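Local coordinates for DNA mimic protein DMP12 (Neisseria meningitidis MC58, PDB 3W1O) that mimics the shape and charge of DNA and binds the histone-like protein HU, partially preventing HU from binding DNA, at residues Val16-Glu20 against Tyr21-Ile25. Residues are numbered along the deposited sequence; the frame is centred on the assembly and turned at random.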
loop_
_atom_site.group_PDB
_atom_site.type_symbol
_atom_site.label_atom_id
_atom_site.label_comp_id
_atom_site.label_asym_id
_atom_site.label_seq_id
_atom_site.Cartn_x
_atom_site.Cartn_y
_atom_site.Cartn_z
ATOM N N VAL A 16 -4.089 15.097 -8.992
ATOM C CA VAL A 16 -2.807 14.784 -9.573
ATOM C C VAL A 16 -3.097 13.660 -10.566
ATOM O O VAL A 16 -3.603 12.583 -10.192
ATOM C CB VAL A 16 -1.814 14.245 -8.504
ATOM C CG1 VAL A 16 -0.530 13.799 -9.157
ATOM C CG2 VAL A 16 -1.516 15.299 -7.431
ATOM N N SER A 17 -2.818 13.944 -11.825
ATOM C CA SER A 17 -2.762 12.920 -12.836
ATOM C C SER A 17 -1.384 13.050 -13.480
ATOM O O SER A 17 -1.005 14.064 -14.071
ATOM C CB SER A 17 -3.934 12.988 -13.820
ATOM O OG SER A 17 -5.123 12.462 -13.184
ATOM N N ILE A 18 -0.616 12.020 -13.229
ATOM C CA ILE A 18 0.688 11.849 -13.776
ATOM C C ILE A 18 0.514 10.466 -14.356
ATOM O O ILE A 18 0.132 9.571 -13.623
ATOM C CB ILE A 18 1.702 11.801 -12.623
ATOM C CG1 ILE A 18 1.848 13.203 -12.025
ATOM C CG2 ILE A 18 3.041 11.291 -13.091
ATOM C CD1 ILE A 18 2.768 13.262 -10.818
ATOM N N SER A 19 0.703 10.290 -15.653
ATOM C CA SER A 19 0.525 8.956 -16.187
ATOM C C SER A 19 1.832 8.187 -16.387
ATOM O O SER A 19 1.830 6.957 -16.379
ATOM C CB SER A 19 -0.320 9.017 -17.455
ATOM O OG SER A 19 0.394 9.711 -18.414
ATOM N N GLU A 20 2.946 8.883 -16.546
ATOM C CA GLU A 20 4.177 8.134 -16.771
ATOM C C GLU A 20 4.560 7.454 -15.453
ATOM O O GLU A 20 4.573 8.111 -14.380
ATOM C CB GLU A 20 5.301 9.001 -17.334
ATOM C CG GLU A 20 6.355 8.101 -17.958
ATOM C CD GLU A 20 7.524 8.825 -18.527
ATOM O OE1 GLU A 20 7.341 9.974 -18.974
ATOM O OE2 GLU A 20 8.631 8.226 -18.563
ATOM N N TYR A 21 4.796 6.142 -15.520
ATOM C CA TYR A 21 4.944 5.345 -14.293
ATOM C C TYR A 21 6.119 5.825 -13.453
ATOM O O TYR A 21 5.978 6.009 -12.239
ATOM C CB TYR A 21 5.085 3.837 -14.599
ATOM C CG TYR A 21 5.022 2.993 -13.371
ATOM C CD1 TYR A 21 3.798 2.597 -12.839
ATOM C CD2 TYR A 21 6.193 2.609 -12.709
ATOM C CE1 TYR A 21 3.720 1.850 -11.704
ATOM C CE2 TYR A 21 6.126 1.852 -11.577
ATOM C CZ TYR A 21 4.874 1.477 -11.071
ATOM O OH TYR A 21 4.801 0.708 -9.928
ATOM N N THR A 22 7.276 6.038 -14.094
ATOM C CA THR A 22 8.480 6.473 -13.363
ATOM C C THR A 22 8.215 7.789 -12.651
ATOM O O THR A 22 8.600 7.979 -11.464
ATOM C CB THR A 22 9.690 6.603 -14.287
ATOM O OG1 THR A 22 10.044 5.290 -14.750
ATOM C CG2 THR A 22 10.890 7.156 -13.507
ATOM N N GLU A 23 7.520 8.667 -13.361
ATOM C CA GLU A 23 7.093 9.952 -12.811
ATOM C C GLU A 23 6.105 9.821 -11.636
ATOM O O GLU A 23 6.141 10.678 -10.740
ATOM C CB GLU A 23 6.465 10.820 -13.889
ATOM C CG GLU A 23 7.466 11.427 -14.822
ATOM C CD GLU A 23 6.805 12.341 -15.854
ATOM O OE1 GLU A 23 7.059 12.149 -17.067
ATOM O OE2 GLU A 23 6.034 13.241 -15.453
ATOM N N MET A 24 5.236 8.799 -11.632
ATOM C CA MET A 24 4.318 8.566 -10.486
ATOM C C MET A 24 5.137 8.154 -9.274
ATOM O O MET A 24 4.874 8.572 -8.146
ATOM C CB MET A 24 3.300 7.433 -10.734
ATOM C CG MET A 24 2.287 7.710 -11.771
ATOM S SD MET A 24 1.272 6.239 -12.197
ATOM C CE MET A 24 0.125 6.187 -10.778
ATOM N N ILE A 25 6.129 7.292 -9.505
ATOM C CA ILE A 25 6.994 6.832 -8.384
ATOM C C ILE A 25 7.778 8.022 -7.826
ATOM O O ILE A 25 7.880 8.185 -6.605
ATOM C CB ILE A 25 8.002 5.744 -8.828
ATOM C CG1 ILE A 25 7.260 4.525 -9.393
ATOM C CG2 ILE A 25 8.914 5.299 -7.644
ATOM C CD1 ILE A 25 6.330 3.832 -8.369
#
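The first turn of helix 21-30 grows out of the loop that follows strand 7-10, and the contact is an example of a helix N-terminus joined to its incoming chain. Glu20 holds the N-cap position, and its carbonyl O receives Met24 N at 2.9 Å; the donor lies in the carbonyl plane, although the N-H meets the oxygen at only 141°. Two residues earlier, Ile18 lays its branch methyl over the same turn, a hydrophobic touch just ahead of the cap. With Ile18 CG2 anti to the backbone N, this methyl reaches Glu23 CB at 3.5 Å and Met24 CG at 3.9 Å. Met24 CG in turn rests 3.4 Å from Ile18 O, which places the methylene next to the sulfur beside the loop backbone. On the exposed side, the extended chains of Glu20 and Glu23 bring OE1 of one within 2.9 Å of OE1 of the other, their carboxylate planes turned 62° apart. Such closeness of two acids would probably raise the proton affinity of one of them, and the pair is consistent with the DNA-like electrostatic surface of this mimic. Tyr21 points the other way, hydrogen-bonded through its hydroxyl to Asp72 of strand 72-75 and, like Met24, touching Ile116 of strand 115-118, while Ile18 leans on Trp27 further along helix 21-30.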